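PDB 3CR3: PTS-dependent dihydroxyacetone kinase, ADP-binding subunit DhaL from Lactococcus lactis subsp. lactis, which binds ADP together with magnesium, accepts a phosphoryl group from DhaM to form bound ATP, and passes it on to dihydroxyacetone held by DhaK. Local coordinates for residues K22-S26 with H37-A42; D126-F131 with L145-V149; V148-S152 with T177-A181; S152-A157 with S169-D174. All coordinates share one frame; numbering follows the deposited sequence.

Interaction 1: K22-S26 with H37-A42; sequences KAYLS and HGANMA. With ADP (adenosine-5'-diphosphate), chain G.
Ser26 and Ala39 make a polar link between these two short helical pieces: the backbone N of Ala39 donates to Ser26 OG over 3.2 Å, with a moderately bent N-H...O angle of 154°. Closest packing centres on Gly38. Its CA makes a nearly straight C-H...O contact with Lys22 O, at 3.2 Å, and lies only 3.5 Å from Leu25 CB, tighter than usual for two carbons. A modelled CB on this glycine would be too close to Lys22 O and Ser26 OG. Lys22 lays its extended chain alongside, with CD 3.8 Å from Ala42 CB, while NZ points clear of the other segment.

His37 faces the nucleotide. With CG anti to the backbone N (chi1 -176°), ND1 reaches ADP O2A at 2.9 Å. The N-H...O angle of 174° makes the bond nearly straight, and the oxygen sits at the ring edge, in plane. Asn40 ND2 donates to the same alpha-phosphate oxygen from 2.8 Å, so two side chains one helical turn apart grip O2A. On the other side of the imidazole, NE2 is hydrogen-bonded with Ser179 OG, which fixes the ring's rotation; CG of selenomethionine Met41 lies over one ring face, toward the rim.

The short axes pass 6.9 Å apart. Around them, helix 175-191 and helix 4-20 pack on Leu25, and helix 79-94 meets His37 and Met41, placing this nucleotide-binding turn within the helical bundle.

Interaction 2: D126-F131 with L145-V149; sequences DIWSAF and LEKVV
Ile127 and Val148 mark the closest backbone approach, with their CA atoms 6.1 Å apart; one turn along, Phe131 and Leu145 are the next pair in register, with CA atoms 7.0 Å apart. The two helical segments run roughly antiparallel, 149° between their N-to-C directions. Their axes come within 9.8 Å, a spacing bridged by apolar side chains.

Ile127 has the largest buried area of the contact. A chi1 of -167° points CG1 away from the backbone N and sends CD1 between Leu145 and Val149. There CD1 lies 3.6 Å from Leu145 O. The same methyl is 3.8 Å from Leu145 CD2, and Val149 CG2 touches it as well. The Ile127 and Leu145 side chains cross at about a right angle. Val148 answers with both branches. Its CG1 lies against the base of Ile127, 3.8 Å from CB, whereas CG2 touches Ala130 CB at 3.6 Å, so one valine straddles two residues a turn apart. Leu145 CD2 also meets Phe131 CD1, approaching the ring obliquely. An alanine in place of Ile127 would take away CG1, CG2 and CD1, and is likely to open a gap in which Leu145 CD2 and Val149 CG2 lose their shared partner.

Both pieces back onto helix 175-191: Phe131 stacks on Phe184, Trp128 meets the same ring edge to face and bonds through NE1 to Ser180 OG, and Leu145 rests on Phe184. Helices 100-115 and 79-94 receive the indole of Trp128 behind. Helix 125-136 is thereby packed between helix 142-151 and the interior of the all-helical DhaL bundle.

Interaction 3: V148-S152 with T177-A181; sequences VVKAS and TQSSA
Val149, Thr177 and Gln178 carry this helix-helix packing, in which the C-terminal part of helix 142-151 lies against helix 175-191 of the all-helical DhaL fold. Val149 has the largest buried share and splits its two methyls between partners. CG2 presses on Ala181 CB at 3.4 Å, closer than usual for carbons, and CG1 lies 3.4 Å from Gln178 NE2, a van der Waals approach. Gln178 brings its amide there by a bend at chi2 (62°), which folds the chain back toward the valine.

Thr177 works with its methyl. OG1 sits beside the backbone N (chi1 -59°), which leaves CG2 on the far side from it, 4.0 Å from Val149 CA and 4.2 Å from Ser152 CB. The hydroxyl bonds elsewhere, to Asp174 OD2, so the residue is apolar toward this contact and polar toward the nucleotide site. An alanine instead of Val149 would probably cost Ala181 CB and the Gln178 amide the valine methyls they pack on and open a gap there.

Within segment 148-152, Ser152 OG donates to Val149 O over 2.8 Å, tilted 15° from the carbonyl plane, and Ser152 N is a second donor to that same oxygen.

Interaction 4: S152-A157 with S169-D174; sequences SAGLLA and SIGHID. With ADP (adenosine-5'-diphosphate), chain G.
Ser152 OG, already bound to Val149 O, also accepts the backbone N-H of Asp174 at 3.0 Å and 164°, so this hydroxyl ties helix 142-151 to the N-cap residue of helix 175-191. Two further bonds join the loop pieces. Gly171 N reaches Ala153 O at 2.8 Å, arriving 42° above the carbonyl plane, and Ala157 N donates to Ser169 OG at 3.0 Å, a hydroxyl also bonded to Gly166 O. Residues Ser169 to His172 form a type II turn, with Gly171 at its third position, where positive phi suits glycine.

Apolar contact is lighter: Ile173 CG1 lies 4.0 Å from Ala153 CB, and Ile170 CD1 meets Leu156 CD1 obliquely. Lys122 NZ, from outside, bonds the carbonyl oxygens of Ser152, Leu155 and Ser169, bridging the two pieces.

Asp174 holds the ribose. A chi1 of -178° swings the carboxylate away from the backbone N and onto the sugar diol: ADP O3' donates to OD1 at 2.6 Å and O2' to OD2 at 2.7 Å. OD2 also takes Thr177 OG1. Asp174 is thus both the N-cap of helix 175-191 and the ribose-binding carboxylate of the ADP site.

Interactions 1 and 4, with centres 18 Å apart, grip two parts of ADP, the alpha-phosphate (interaction 1) and the ribose (interaction 4). The centre of interaction 3 is 14 Å from that of interaction 1 and 10 Å from that of interaction 4; Leu25 CD2 of interaction 1 packs 3.5 Å from Gln178 CG. Interactions 2 and 3 are neighbours, centres 6 Å apart, share Val148 and Val149 on helix 142-151, and touch where Ile127 CD1 lies 3.7 Å from Ala181 CB. Interaction 4 is nested in the loop closed by interaction 3, with Ser152 common to both. Helix 175-191 carries both the packing of interaction 3 and, through its N-cap Asp174, a ribose contact of the ADP site.

Interaction 1: K22-S26 with H37-A42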
loop_
_atom_site.group_PDB
_atom_site.type_symbol
_atom_site.label_atom_id
_atom_site.label_comp_id
_atom_site.label_asym_id
_atom_site.label_seq_id
_atom_site.Cartn_x
_atom_site.Cartn_y
_atom_site.Cartn_z
ATOM N N LYS A 22 31.815 -2.827 7.679
ATOM C CA LYS A 22 30.563 -2.864 6.904
ATOM C C LYS A 22 29.619 -4.020 7.226
ATOM O O LYS A 22 28.408 -3.815 7.331
ATOM C CB LYS A 22 30.800 -2.732 5.389
ATOM C CG LYS A 22 31.528 -3.887 4.705
ATOM C CD LYS A 22 31.703 -3.580 3.219
ATOM C CE LYS A 22 32.199 -4.794 2.437
ATOM N NZ LYS A 22 32.565 -4.410 1.029
ATOM N N ALA A 23 30.158 -5.226 7.382
ATOM C CA ALA A 23 29.345 -6.375 7.792
ATOM C C ALA A 23 28.709 -6.089 9.151
ATOM O O ALA A 23 27.545 -6.384 9.353
ATOM C CB ALA A 23 30.188 -7.656 7.848
ATOM N N TYR A 24 29.478 -5.511 10.072
ATOM C CA TYR A 24 28.967 -5.219 11.422
ATOM C C TYR A 24 27.803 -4.214 11.399
ATOM O O TYR A 24 26.776 -4.428 12.048
ATOM C CB TYR A 24 30.093 -4.771 12.367
ATOM C CG TYR A 24 29.621 -4.459 13.779
ATOM C CD1 TYR A 24 29.090 -5.458 14.589
ATOM C CD2 TYR A 24 29.697 -3.170 14.289
ATOM C CE1 TYR A 24 28.647 -5.182 15.890
ATOM C CE2 TYR A 24 29.254 -2.876 15.597
ATOM C CZ TYR A 24 28.723 -3.890 16.382
ATOM O OH TYR A 24 28.295 -3.620 17.658
ATOM N N LEU A 25 27.938 -3.153 10.608
ATOM C CA LEU A 25 26.857 -2.177 10.468
ATOM C C LEU A 25 25.569 -2.746 9.889
ATOM O O LEU A 25 24.482 -2.398 10.332
ATOM C CB LEU A 25 27.323 -0.977 9.641
ATOM C CG LEU A 25 28.404 -0.134 10.298
ATOM C CD1 LEU A 25 28.977 0.780 9.267
ATOM C CD2 LEU A 25 27.776 0.669 11.454
ATOM N N SER A 26 25.688 -3.603 8.877
ATOM C CA SER A 26 24.524 -4.279 8.318
ATOM C C SER A 26 23.934 -5.284 9.325
ATOM O O SER A 26 22.733 -5.518 9.345
ATOM C CB SER A 26 24.911 -4.991 7.022
ATOM O OG SER A 26 25.314 -4.053 6.048
ATOM N N HIS A 37 22.623 -1.249 6.195
ATOM C CA HIS A 37 23.299 0.024 6.496
ATOM C C HIS A 37 24.787 0.038 6.138
ATOM O O HIS A 37 25.260 1.003 5.554
ATOM C CB HIS A 37 23.102 0.503 7.947
ATOM C CG HIS A 37 23.709 1.852 8.216
ATOM N ND1 HIS A 37 23.317 2.993 7.551
ATOM C CD2 HIS A 37 24.687 2.239 9.069
ATOM C CE1 HIS A 37 24.010 4.028 7.996
ATOM N NE2 HIS A 37 24.856 3.593 8.912
ATOM N N GLY A 38 25.510 -1.019 6.517
ATOM C CA GLY A 38 26.924 -1.164 6.195
ATOM C C GLY A 38 27.211 -1.165 4.706
ATOM O O GLY A 38 28.097 -0.441 4.247
ATOM N N ALA A 39 26.468 -1.987 3.964
ATOM C CA ALA A 39 26.493 -2.004 2.494
ATOM C C ALA A 39 26.239 -0.611 1.892
ATOM O O ALA A 39 26.989 -0.173 1.020
ATOM C CB ALA A 39 25.453 -2.978 1.980
ATOM N N ASN A 40 25.182 0.062 2.375
ATOM C CA ASN A 40 24.786 1.418 1.970
ATOM C C ASN A 40 25.933 2.421 2.127
ATOM O O ASN A 40 26.291 3.138 1.184
ATOM C CB ASN A 40 23.606 1.911 2.836
ATOM C CG ASN A 40 22.233 1.394 2.370
ATOM O OD1 ASN A 40 22.089 0.808 1.298
ATOM N ND2 ASN A 40 21.207 1.648 3.187
HETATM N N MSE A 41 26.481 2.475 3.342
HETATM C CA MSE A 41 27.585 3.366 3.675
HETATM C C MSE A 41 28.895 3.029 2.946
HETATM O O MSE A 41 29.659 3.942 2.614
HETATM C CB MSE A 41 27.814 3.402 5.188
HETATM C CG MSE A 41 26.650 4.013 5.998
HETATM SE SE MSE A 41 26.169 5.840 5.464
HETATM C CE MSE A 41 27.814 6.697 6.108
ATOM N N ALA A 42 29.163 1.736 2.734
ATOM C CA ALA A 42 30.370 1.302 2.023
ATOM C C ALA A 42 30.373 1.793 0.590
ATOM O O ALA A 42 31.374 2.342 0.122
ATOM C CB ALA A 42 30.540 -0.204 2.067
HETATM P PB ADP G . 17.233 2.416 5.829
HETATM O O1B ADP G . 17.600 1.057 5.325
HETATM O O2B ADP G . 16.429 3.205 4.853
HETATM O O3B ADP G . 16.639 2.407 7.238
HETATM P PA ADP G . 20.030 2.683 6.567
HETATM O O1A ADP G . 19.913 1.273 7.034
HETATM O O2A ADP G . 21.149 2.979 5.595
HETATM O O3A ADP G . 18.633 3.228 5.945
HETATM O "O5'" ADP G . 20.191 3.666 7.838
HETATM C "C5'" ADP G . 19.483 3.404 9.054
HETATM C "C4'" ADP G . 19.834 4.509 10.028
HETATM O "O4'" ADP G . 19.307 5.773 9.607
HETATM C "C3'" ADP G . 19.260 4.281 11.415
HETATM O "O3'" ADP G . 20.159 3.460 12.162
HETATM C "C2'" ADP G . 19.126 5.691 11.986
HETATM O "O2'" ADP G . 20.277 6.106 12.724
HETATM C "C1'" ADP G . 19.060 6.582 10.752
HETATM N N9 ADP G . 17.704 7.144 10.616
HETATM C C8 ADP G . 16.659 6.493 10.061
HETATM N N7 ADP G . 15.564 7.267 10.082
HETATM C C5 ADP G . 15.910 8.429 10.669
HETATM C C6 ADP G . 15.215 9.682 11.013
HETATM N N6 ADP G . 13.913 9.820 10.694
HETATM N N1 ADP G . 15.926 10.660 11.619
HETATM C C2 ADP G . 17.234 10.526 11.914
HETATM N N3 ADP G . 17.919 9.416 11.637
HETATM C C4 ADP G . 17.320 8.351 11.031
#

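Interaction 2: D126-F131 with L145-V149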
loop_
_atom_site.group_PDB
_atom_site.type_symbol
_atom_site.label_atom_id
_atom_site.label_comp_id
_atom_site.label_asym_id
_atom_site.label_seq_id
_atom_site.Cartn_x
_atom_site.Cartn_y
_atom_site.Cartn_z
ATOM N N ASP A 126 21.142 11.232 18.112
ATOM C CA ASP A 126 21.556 11.093 19.515
ATOM C C ASP A 126 23.053 11.312 19.687
ATOM O O ASP A 126 23.483 11.969 20.625
ATOM C CB ASP A 126 21.163 9.721 20.050
ATOM C CG ASP A 126 19.699 9.434 19.881
ATOM O OD1 ASP A 126 18.905 10.394 19.763
ATOM O OD2 ASP A 126 19.337 8.244 19.853
ATOM N N ILE A 127 23.849 10.779 18.761
ATOM C CA ILE A 127 25.280 10.911 18.888
ATOM C C ILE A 127 25.769 12.258 18.339
ATOM O O ILE A 127 26.721 12.833 18.885
ATOM C CB ILE A 127 26.053 9.666 18.325
ATOM C CG1 ILE A 127 27.526 9.680 18.766
ATOM C CG2 ILE A 127 25.916 9.574 16.823
ATOM C CD1 ILE A 127 28.200 8.298 18.770
ATOM N N TRP A 128 25.112 12.771 17.292
ATOM C CA TRP A 128 25.446 14.097 16.767
ATOM C C TRP A 128 25.272 15.125 17.881
ATOM O O TRP A 128 26.146 15.967 18.098
ATOM C CB TRP A 128 24.600 14.455 15.525
ATOM C CG TRP A 128 25.143 13.881 14.235
ATOM C CD1 TRP A 128 25.048 12.579 13.800
ATOM C CD2 TRP A 128 25.851 14.591 13.210
ATOM N NE1 TRP A 128 25.686 12.435 12.574
ATOM C CE2 TRP A 128 26.186 13.654 12.196
ATOM C CE3 TRP A 128 26.259 15.918 13.058
ATOM C CZ2 TRP A 128 26.885 14.020 11.039
ATOM C CZ3 TRP A 128 26.976 16.268 11.926
ATOM C CH2 TRP A 128 27.275 15.322 10.930
ATOM N N SER A 129 24.165 15.012 18.616
ATOM C CA SER A 129 23.863 15.913 19.737
ATOM C C SER A 129 24.833 15.745 20.892
ATOM O O SER A 129 25.355 16.736 21.416
ATOM C CB SER A 129 22.440 15.692 20.241
ATOM O OG SER A 129 22.151 16.579 21.314
ATOM N N ALA A 130 25.066 14.495 21.299
ATOM C CA ALA A 130 26.003 14.203 22.400
ATOM C C ALA A 130 27.420 14.678 22.073
ATOM O O ALA A 130 28.128 15.214 22.934
ATOM C CB ALA A 130 25.986 12.692 22.747
ATOM N N PHE A 131 27.828 14.494 20.819
ATOM C CA PHE A 131 29.173 14.888 20.392
ATOM C C PHE A 131 29.352 16.406 20.390
ATOM O O PHE A 131 30.377 16.917 20.874
ATOM C CB PHE A 131 29.469 14.291 19.010
ATOM C CG PHE A 131 30.809 14.659 18.453
ATOM C CD1 PHE A 131 31.990 14.273 19.105
ATOM C CD2 PHE A 131 30.902 15.340 17.240
ATOM C CE1 PHE A 131 33.244 14.592 18.574
ATOM C CE2 PHE A 131 32.151 15.655 16.687
ATOM C CZ PHE A 131 33.323 15.282 17.350
ATOM N N LEU A 145 32.089 8.819 22.791
ATOM C CA LEU A 145 31.381 8.335 21.599
ATOM C C LEU A 145 30.863 6.892 21.770
ATOM O O LEU A 145 29.671 6.617 21.550
ATOM C CB LEU A 145 32.270 8.452 20.347
ATOM C CG LEU A 145 32.490 9.888 19.841
ATOM C CD1 LEU A 145 33.524 9.918 18.714
ATOM C CD2 LEU A 145 31.171 10.506 19.373
ATOM N N GLU A 146 31.761 5.989 22.177
ATOM C CA GLU A 146 31.402 4.592 22.395
ATOM C C GLU A 146 30.297 4.439 23.453
ATOM O O GLU A 146 29.422 3.589 23.318
ATOM C CB GLU A 146 32.645 3.764 22.739
ATOM C CG GLU A 146 32.387 2.276 23.008
ATOM C CD GLU A 146 31.720 1.556 21.833
ATOM O OE1 GLU A 146 31.761 2.077 20.684
ATOM O OE2 GLU A 146 31.161 0.464 22.062
ATOM N N LYS A 147 30.337 5.279 24.484
ATOM C CA LYS A 147 29.280 5.321 25.497
ATOM C C LYS A 147 27.896 5.551 24.866
ATOM O O LYS A 147 26.945 4.849 25.193
ATOM C CB LYS A 147 29.605 6.397 26.555
ATOM C CG LYS A 147 28.577 6.561 27.660
ATOM C CD LYS A 147 28.990 7.626 28.710
ATOM C CE LYS A 147 28.587 9.061 28.298
ATOM N NZ LYS A 147 29.438 10.126 28.960
ATOM N N VAL A 148 27.788 6.539 23.977
ATOM C CA VAL A 148 26.519 6.838 23.293
ATOM C C VAL A 148 26.043 5.686 22.400
ATOM O O VAL A 148 24.846 5.382 22.353
ATOM C CB VAL A 148 26.597 8.160 22.483
ATOM C CG1 VAL A 148 25.243 8.470 21.786
ATOM C CG2 VAL A 148 26.995 9.308 23.396
ATOM N N VAL A 149 26.981 5.057 21.693
ATOM C CA VAL A 149 26.672 3.900 20.858
ATOM C C VAL A 149 26.063 2.760 21.690
ATOM O O VAL A 149 25.030 2.192 21.331
ATOM C CB VAL A 149 27.946 3.378 20.128
ATOM C CG1 VAL A 149 27.670 2.041 19.412
ATOM C CG2 VAL A 149 28.477 4.430 19.164
#

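Interaction 3: V148-S152 with T177-A181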
loop_
_atom_site.group_PDB
_atom_site.type_symbol
_atom_site.label_atom_id
_atom_site.label_comp_id
_atom_site.label_asym_id
_atom_site.label_seq_id
_atom_site.Cartn_x
_atom_site.Cartn_y
_atom_site.Cartn_z
ATOM N N VAL A 148 27.788 6.539 23.977
ATOM C CA VAL A 148 26.519 6.838 23.293
ATOM C C VAL A 148 26.043 5.686 22.400
ATOM O O VAL A 148 24.846 5.382 22.353
ATOM C CB VAL A 148 26.597 8.160 22.483
ATOM C CG1 VAL A 148 25.243 8.470 21.786
ATOM C CG2 VAL A 148 26.995 9.308 23.396
ATOM N N VAL A 149 26.981 5.057 21.693
ATOM C CA VAL A 149 26.672 3.900 20.858
ATOM C C VAL A 149 26.063 2.760 21.690
ATOM O O VAL A 149 25.030 2.192 21.331
ATOM C CB VAL A 149 27.946 3.378 20.128
ATOM C CG1 VAL A 149 27.670 2.041 19.412
ATOM C CG2 VAL A 149 28.477 4.430 19.164
ATOM N N LYS A 150 26.701 2.434 22.807
ATOM C CA LYS A 150 26.193 1.382 23.675
ATOM C C LYS A 150 24.841 1.767 24.265
ATOM O O LYS A 150 23.952 0.925 24.378
ATOM C CB LYS A 150 27.182 1.069 24.800
ATOM C CG LYS A 150 28.335 0.195 24.385
ATOM C CD LYS A 150 29.111 -0.265 25.595
ATOM C CE LYS A 150 30.240 -1.210 25.196
ATOM N NZ LYS A 150 29.740 -2.597 24.895
ATOM N N ALA A 151 24.700 3.041 24.624
ATOM C CA ALA A 151 23.461 3.559 25.205
ATOM C C ALA A 151 22.300 3.492 24.226
ATOM O O ALA A 151 21.133 3.429 24.647
ATOM C CB ALA A 151 23.653 4.998 25.721
ATOM N N SER A 152 22.607 3.483 22.924
ATOM C CA SER A 152 21.545 3.397 21.926
ATOM C C SER A 152 20.723 2.128 22.063
ATOM O O SER A 152 19.543 2.113 21.718
ATOM C CB SER A 152 22.068 3.576 20.487
ATOM O OG SER A 152 22.597 2.371 19.961
ATOM N N THR A 177 23.787 5.294 14.435
ATOM C CA THR A 177 24.524 5.797 15.593
ATOM C C THR A 177 25.973 5.304 15.540
ATOM O O THR A 177 26.900 6.076 15.781
ATOM C CB THR A 177 23.833 5.410 16.916
ATOM O OG1 THR A 177 22.504 5.952 16.935
ATOM C CG2 THR A 177 24.595 5.957 18.133
ATOM N N GLN A 178 26.154 4.024 15.221
ATOM C CA GLN A 178 27.483 3.443 15.072
ATOM C C GLN A 178 28.260 4.048 13.905
ATOM O O GLN A 178 29.444 4.359 14.041
ATOM C CB GLN A 178 27.416 1.914 14.897
ATOM C CG GLN A 178 28.778 1.236 14.777
ATOM C CD GLN A 178 29.643 1.399 15.998
ATOM O OE1 GLN A 178 30.437 2.344 16.103
ATOM N NE2 GLN A 178 29.495 0.488 16.943
ATOM N N SER A 179 27.617 4.191 12.756
ATOM C CA SER A 179 28.342 4.770 11.632
ATOM C C SER A 179 28.695 6.233 11.975
ATOM O O SER A 179 29.778 6.685 11.684
ATOM C CB SER A 179 27.562 4.619 10.314
ATOM O OG SER A 179 26.320 5.315 10.383
ATOM N N SER A 180 27.817 6.946 12.673
ATOM C CA SER A 180 28.169 8.308 13.108
ATOM C C SER A 180 29.322 8.367 14.113
ATOM O O SER A 180 30.082 9.332 14.116
ATOM C CB SER A 180 26.958 9.097 13.614
ATOM O OG SER A 180 26.104 9.478 12.543
ATOM N N ALA A 181 29.455 7.339 14.950
ATOM C CA ALA A 181 30.586 7.234 15.879
ATOM C C ALA A 181 31.921 7.145 15.123
ATOM O O ALA A 181 32.897 7.837 15.473
ATOM C CB ALA A 181 30.412 6.024 16.836
#

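Interaction 4: S152-A157 with S169-D174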
loop_
_atom_site.group_PDB
_atom_site.type_symbol
_atom_site.label_atom_id
_atom_site.label_comp_id
_atom_site.label_asym_id
_atom_site.label_seq_id
_atom_site.Cartn_x
_atom_site.Cartn_y
_atom_site.Cartn_z
ATOM N N SER A 152 22.607 3.483 22.924
ATOM C CA SER A 152 21.545 3.397 21.926
ATOM C C SER A 152 20.723 2.128 22.063
ATOM O O SER A 152 19.543 2.113 21.718
ATOM C CB SER A 152 22.068 3.576 20.487
ATOM O OG SER A 152 22.597 2.371 19.961
ATOM N N ALA A 153 21.333 1.071 22.584
ATOM C CA ALA A 153 20.657 -0.227 22.725
ATOM C C ALA A 153 19.404 -0.139 23.604
ATOM O O ALA A 153 18.350 -0.687 23.253
ATOM C CB ALA A 153 21.634 -1.286 23.275
ATOM N N GLY A 154 19.510 0.581 24.722
ATOM C CA GLY A 154 18.414 0.663 25.709
ATOM C C GLY A 154 17.183 1.436 25.257
ATOM O O GLY A 154 16.135 1.351 25.879
ATOM N N LEU A 155 17.318 2.204 24.172
ATOM C CA LEU A 155 16.261 3.089 23.708
ATOM C C LEU A 155 15.213 2.361 22.874
ATOM O O LEU A 155 15.541 1.423 22.121
ATOM C CB LEU A 155 16.860 4.246 22.880
ATOM C CG LEU A 155 17.822 5.234 23.560
ATOM C CD1 LEU A 155 18.563 6.044 22.528
ATOM C CD2 LEU A 155 17.068 6.174 24.516
ATOM N N LEU A 156 13.956 2.806 23.010
ATOM C CA LEU A 156 12.873 2.453 22.085
ATOM C C LEU A 156 13.044 3.238 20.789
ATOM O O LEU A 156 13.165 4.454 20.807
ATOM C CB LEU A 156 11.502 2.769 22.693
ATOM C CG LEU A 156 10.249 2.446 21.866
ATOM C CD1 LEU A 156 9.962 0.958 21.876
ATOM C CD2 LEU A 156 9.041 3.212 22.355
ATOM N N ALA A 157 13.055 2.534 19.665
ATOM C CA ALA A 157 13.110 3.188 18.366
ATOM C C ALA A 157 11.770 3.827 18.027
ATOM O O ALA A 157 10.744 3.164 18.017
ATOM C CB ALA A 157 13.500 2.180 17.279
ATOM N N SER A 169 12.720 -3.439 19.498
ATOM C CA SER A 169 13.919 -2.668 19.121
ATOM C C SER A 169 14.857 -2.396 20.299
ATOM O O SER A 169 16.021 -2.057 20.105
ATOM C CB SER A 169 13.540 -1.353 18.440
ATOM O OG SER A 169 12.973 -0.457 19.369
ATOM N N ILE A 170 14.335 -2.535 21.513
ATOM C CA ILE A 170 15.121 -2.411 22.741
ATOM C C ILE A 170 16.104 -3.580 22.860
ATOM O O ILE A 170 15.738 -4.739 22.661
ATOM C CB ILE A 170 14.179 -2.346 23.985
ATOM C CG1 ILE A 170 13.290 -1.092 23.911
ATOM C CG2 ILE A 170 14.978 -2.396 25.271
ATOM C CD1 ILE A 170 12.015 -1.146 24.773
ATOM N N GLY A 171 17.365 -3.275 23.148
ATOM C CA GLY A 171 18.392 -4.310 23.216
ATOM C C GLY A 171 19.227 -4.435 21.953
ATOM O O GLY A 171 20.072 -5.329 21.862
ATOM N N HIS A 172 19.009 -3.536 20.989
ATOM C CA HIS A 172 19.757 -3.533 19.741
ATOM C C HIS A 172 20.399 -2.182 19.473
ATOM O O HIS A 172 19.727 -1.144 19.496
ATOM C CB HIS A 172 18.858 -3.973 18.571
ATOM C CG HIS A 172 18.270 -5.332 18.763
ATOM N ND1 HIS A 172 19.028 -6.483 18.685
ATOM C CD2 HIS A 172 17.021 -5.724 19.106
ATOM C CE1 HIS A 172 18.264 -7.526 18.952
ATOM N NE2 HIS A 172 17.041 -7.094 19.204
ATOM N N ILE A 173 21.715 -2.198 19.241
ATOM C CA ILE A 173 22.457 -0.970 18.935
ATOM C C ILE A 173 22.023 -0.407 17.566
ATOM O O ILE A 173 21.890 -1.156 16.609
ATOM C CB ILE A 173 23.996 -1.224 19.002
ATOM C CG1 ILE A 173 24.392 -1.616 20.430
ATOM C CG2 ILE A 173 24.782 -0.011 18.446
ATOM C CD1 ILE A 173 25.809 -2.185 20.599
ATOM N N ASP A 174 21.770 0.900 17.498
ATOM C CA ASP A 174 21.354 1.565 16.258
ATOM C C ASP A 174 22.506 1.665 15.242
ATOM O O ASP A 174 23.559 2.186 15.569
ATOM C CB ASP A 174 20.865 2.976 16.570
ATOM C CG ASP A 174 20.367 3.700 15.341
ATOM O OD1 ASP A 174 19.460 3.169 14.652
ATOM O OD2 ASP A 174 20.892 4.794 15.061
HETATM P PB ADP G . 17.233 2.416 5.829
HETATM O O1B ADP G . 17.600 1.057 5.325
HETATM O O2B ADP G . 16.429 3.205 4.853
HETATM O O3B ADP G . 16.639 2.407 7.238
HETATM P PA ADP G . 20.030 2.683 6.567
HETATM O O1A ADP G . 19.913 1.273 7.034
HETATM O O2A ADP G . 21.149 2.979 5.595
HETATM O O3A ADP G . 18.633 3.228 5.945
HETATM O "O5'" ADP G . 20.191 3.666 7.838
HETATM C "C5'" ADP G . 19.483 3.404 9.054
HETATM C "C4'" ADP G . 19.834 4.509 10.028
HETATM O "O4'" ADP G . 19.307 5.773 9.607
HETATM C "C3'" ADP G . 19.260 4.281 11.415
HETATM O "O3'" ADP G . 20.159 3.460 12.162
HETATM C "C2'" ADP G . 19.126 5.691 11.986
HETATM O "O2'" ADP G . 20.277 6.106 12.724
HETATM C "C1'" ADP G . 19.060 6.582 10.752
HETATM N N9 ADP G . 17.704 7.144 10.616
HETATM C C8 ADP G . 16.659 6.493 10.061
HETATM N N7 ADP G . 15.564 7.267 10.082
HETATM C C5 ADP G . 15.910 8.429 10.669
HETATM C C6 ADP G . 15.215 9.682 11.013
HETATM N N6 ADP G . 13.913 9.820 10.694
HETATM N N1 ADP G . 15.926 10.660 11.619
HETATM C C2 ADP G . 17.234 10.526 11.914
HETATM N N3 ADP G . 17.919 9.416 11.637
HETATM C C4 ADP G . 17.320 8.351 11.031
#